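Local coordinates for protein death domain of pelle (PDB 1D2Z) that forms the death domain of a serine/threonine kinase, binding the death domain of Tube in the Toll pathway that sets embryonic dorsoventral polarity, at residues P19-L24 against F65-G70. Sequence-based numbering, arbitrary orientation.
Sequences PVRAQL and FLNIWG
Arg21 reaches from helix 18-31 to lay its guanidinium over the side chain of Leu66 on helix 61-73, and these two residues carry most of the buried surface. The segment axes come no closer than 12.9 Å, so the arginine has to span the gap: CG lies anti to the backbone N (chi1 -175°) and the chain runs extended out to NE. Leu66 comes from the opposite direction and covers one guanidinium face, its CD1 4.1 Å above the plane and over the centre, while Leu66 CB approaches Arg21 NH2 at 3.5 Å. Leu24, one turn further along the first helix, adds a looser apolar touch, CD2 to Leu66 CD1 at 4.4 Å, and also packs on Leu80 and Phe84 of helix 77-86.

At the polar end, Asn67 OD1 stands 2.8 Å from Arg21 NH2, but at an angle too poor for a hydrogen bond. Arg21 NE donates a hydrogen bond to Asn63 OD1, one turn before Asn67, and NH2 is likewise hydrogen-bonded to a residue flanking the contact. A water in the guanidinium plane accepts from Arg21 NH1 (3.0 Å) and donates to Leu66 O (2.9 Å).

The backbone oxygen of Asn67 is hydrogen-bonded to Asn29 of the Tube chain. Within the six-helix death-domain bundle, leucine packing on one guanidinium face and the bonds of NE to Asn63 and NH1 to water should fix the group's rotation, joining the helices through side chains and a water rather than close backbone packing.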
ATOM      1  N   PRO A  19     -20.918  -3.826  -7.540  1.00 36.36           N
ATOM      2  CA  PRO A  19     -21.986  -3.063  -8.204  1.00 35.80           C
ATOM      3  C   PRO A  19     -21.783  -1.544  -8.137  1.00 34.21           C
ATOM      4  O   PRO A  19     -21.772  -0.876  -9.166  1.00 32.50           O
ATOM      5  CB  PRO A  19     -23.231  -3.490  -7.429  1.00 36.13           C
ATOM      6  CG  PRO A  19     -22.928  -4.916  -7.114  1.00 38.26           C
ATOM      7  CD  PRO A  19     -21.500  -4.842  -6.640  1.00 37.65           C
ATOM      8  N   VAL A  20     -21.605  -1.008  -6.930  1.00 32.35           N
ATOM      9  CA  VAL A  20     -21.400   0.427  -6.770  1.00 32.66           C
ATOM     10  C   VAL A  20     -20.084   0.859  -7.426  1.00 31.91           C
ATOM     11  O   VAL A  20     -20.018   1.902  -8.071  1.00 29.38           O
ATOM     12  CB  VAL A  20     -21.434   0.865  -5.269  1.00 33.30           C
ATOM     13  CG1 VAL A  20     -20.395   0.116  -4.466  1.00 36.85           C
ATOM     14  CG2 VAL A  20     -21.199   2.368  -5.147  1.00 32.73           C
ATOM     15  N   ARG A  21     -19.060   0.024  -7.300  1.00 30.27           N
ATOM     16  CA  ARG A  21     -17.761   0.323  -7.887  1.00 29.53           C
ATOM     17  C   ARG A  21     -17.861   0.419  -9.407  1.00 29.09           C
ATOM     18  O   ARG A  21     -17.276   1.315 -10.013  1.00 29.32           O
ATOM     19  CB  ARG A  21     -16.737  -0.739  -7.479  1.00 29.79           C
ATOM     20  CG  ARG A  21     -15.329  -0.434  -7.943  1.00 31.01           C
ATOM     21  CD  ARG A  21     -14.339  -1.338  -7.266  1.00 33.99           C
ATOM     22  NE  ARG A  21     -13.003  -1.152  -7.809  1.00 36.46           N
ATOM     23  CZ  ARG A  21     -11.915  -0.965  -7.072  1.00 36.13           C
ATOM     24  NH1 ARG A  21     -12.002  -0.935  -5.747  1.00 31.48           N
ATOM     25  NH2 ARG A  21     -10.739  -0.802  -7.672  1.00 36.63           N
ATOM     26  N   ALA A  22     -18.637  -0.483 -10.011  1.00 30.45           N
ATOM     27  CA  ALA A  22     -18.841  -0.487 -11.465  1.00 29.22           C
ATOM     28  C   ALA A  22     -19.594   0.768 -11.923  1.00 29.21           C
ATOM     29  O   ALA A  22     -19.298   1.316 -12.985  1.00 27.56           O
ATOM     30  CB  ALA A  22     -19.584  -1.756 -11.902  1.00 31.56           C
ATOM     31  N   GLN A  23     -20.573   1.216 -11.134  1.00 29.32           N
ATOM     32  CA  GLN A  23     -21.325   2.432 -11.468  1.00 28.36           C
ATOM     33  C   GLN A  23     -20.373   3.624 -11.424  1.00 29.53           C
ATOM     34  O   GLN A  23     -20.312   4.428 -12.353  1.00 28.80           O
ATOM     35  CB  GLN A  23     -22.428   2.702 -10.444  1.00 29.99           C
ATOM     36  CG  GLN A  23     -23.729   1.970 -10.663  1.00 31.66           C
ATOM     37  CD  GLN A  23     -24.785   2.408  -9.657  1.00 32.68           C
ATOM     38  OE1 GLN A  23     -24.535   2.430  -8.452  1.00 32.73           O
ATOM     39  NE2 GLN A  23     -25.960   2.779 -10.151  1.00 26.36           N
ATOM     40  N   LEU A  24     -19.641   3.726 -10.318  1.00 29.56           N
ATOM     41  CA  LEU A  24     -18.699   4.814 -10.114  1.00 30.19           C
ATOM     42  C   LEU A  24     -17.658   4.901 -11.224  1.00 29.26           C
ATOM     43  O   LEU A  24     -17.488   5.963 -11.834  1.00 27.76           O
ATOM     44  CB  LEU A  24     -18.015   4.675  -8.753  1.00 28.25           C
ATOM     45  CG  LEU A  24     -17.045   5.788  -8.343  1.00 30.68           C
ATOM     46  CD1 LEU A  24     -17.750   7.151  -8.291  1.00 29.78           C
ATOM     47  CD2 LEU A  24     -16.442   5.435  -6.992  1.00 30.73           C
ATOM     48  N   PHE A  65      -7.178   3.574 -11.213  1.00 26.37           N
ATOM     49  CA  PHE A  65      -6.826   4.628 -10.265  1.00 26.06           C
ATOM     50  C   PHE A  65      -7.219   4.156  -8.856  1.00 27.61           C
ATOM     51  O   PHE A  65      -6.442   4.306  -7.906  1.00 26.41           O
ATOM     52  CB  PHE A  65      -7.538   5.948 -10.601  1.00 25.01           C
ATOM     53  CG  PHE A  65      -7.431   6.986  -9.515  1.00 24.09           C
ATOM     54  CD1 PHE A  65      -6.278   7.750  -9.374  1.00 26.86           C
ATOM     55  CD2 PHE A  65      -8.467   7.161  -8.599  1.00 23.29           C
ATOM     56  CE1 PHE A  65      -6.153   8.671  -8.328  1.00 24.82           C
ATOM     57  CE2 PHE A  65      -8.355   8.075  -7.555  1.00 23.25           C
ATOM     58  CZ  PHE A  65      -7.190   8.834  -7.416  1.00 25.37           C
ATOM     59  N   LEU A  66      -8.420   3.587  -8.718  1.00 24.76           N
ATOM     60  CA  LEU A  66      -8.857   3.096  -7.409  1.00 25.74           C
ATOM     61  C   LEU A  66      -7.964   1.950  -6.935  1.00 25.98           C
ATOM     62  O   LEU A  66      -7.686   1.836  -5.747  1.00 27.20           O
ATOM     63  CB  LEU A  66     -10.314   2.630  -7.440  1.00 24.66           C
ATOM     64  CG  LEU A  66     -11.401   3.691  -7.645  1.00 25.95           C
ATOM     65  CD1 LEU A  66     -12.779   3.025  -7.599  1.00 21.01           C
ATOM     66  CD2 LEU A  66     -11.294   4.761  -6.570  1.00 28.26           C
ATOM     67  N   ASN A  67      -7.539   1.097  -7.868  1.00 26.73           N
ATOM     68  CA  ASN A  67      -6.664  -0.032  -7.539  1.00 29.16           C
ATOM     69  C   ASN A  67      -5.351   0.474  -6.938  1.00 31.27           C
ATOM     70  O   ASN A  67      -4.863  -0.065  -5.946  1.00 31.49           O
ATOM     71  CB  ASN A  67      -6.362  -0.876  -8.787  1.00 30.99           C
ATOM     72  CG  ASN A  67      -7.506  -1.825  -9.161  1.00 34.14           C
ATOM     73  OD1 ASN A  67      -8.374  -2.129  -8.347  1.00 32.74           O
ATOM     74  ND2 ASN A  67      -7.497  -2.297 -10.401  1.00 33.77           N
ATOM     75  N   ILE A  68      -4.799   1.530  -7.531  1.00 30.71           N
ATOM     76  CA  ILE A  68      -3.541   2.108  -7.059  1.00 30.60           C
ATOM     77  C   ILE A  68      -3.704   2.936  -5.782  1.00 29.36           C
ATOM     78  O   ILE A  68      -3.110   2.625  -4.747  1.00 29.14           O
ATOM     79  CB  ILE A  68      -2.874   2.983  -8.167  1.00 29.27           C
ATOM     80  CG1 ILE A  68      -2.497   2.105  -9.364  1.00 30.44           C
ATOM     81  CG2 ILE A  68      -1.629   3.689  -7.623  1.00 31.91           C
ATOM     82  CD1 ILE A  68      -2.129   2.871 -10.624  1.00 32.90           C
ATOM     83  N   TRP A  69      -4.522   3.980  -5.859  1.00 30.48           N
ATOM     84  CA  TRP A  69      -4.734   4.879  -4.727  1.00 28.15           C
ATOM     85  C   TRP A  69      -5.417   4.196  -3.535  1.00 29.21           C
ATOM     86  O   TRP A  69      -5.006   4.380  -2.390  1.00 26.98           O
ATOM     87  CB  TRP A  69      -5.524   6.102  -5.197  1.00 29.93           C
ATOM     88  CG  TRP A  69      -5.529   7.246  -4.239  1.00 29.02           C
ATOM     89  CD1 TRP A  69      -4.437   7.920  -3.745  1.00 29.66           C
ATOM     90  CD2 TRP A  69      -6.679   7.863  -3.658  1.00 29.74           C
ATOM     91  NE1 TRP A  69      -4.844   8.915  -2.891  1.00 27.88           N
ATOM     92  CE2 TRP A  69      -6.214   8.906  -2.819  1.00 29.49           C
ATOM     93  CE3 TRP A  69      -8.060   7.640  -3.762  1.00 27.41           C
ATOM     94  CZ2 TRP A  69      -7.082   9.722  -2.093  1.00 32.23           C
ATOM     95  CZ3 TRP A  69      -8.923   8.453  -3.037  1.00 31.01           C
ATOM     96  CH2 TRP A  69      -8.431   9.479  -2.213  1.00 28.98           C
ATOM     97  N   GLY A  70      -6.432   3.383  -3.807  1.00 29.99           N
ATOM     98  CA  GLY A  70      -7.118   2.693  -2.728  1.00 30.33           C
ATOM     99  C   GLY A  70      -6.348   1.474  -2.253  1.00 30.98           C
ATOM    100  O   GLY A  70      -6.221   1.233  -1.057  1.00 31.91           O
TER
HETATM  101  O   HOH W   1      -9.279  -0.343  -4.699  1.00 29.28           O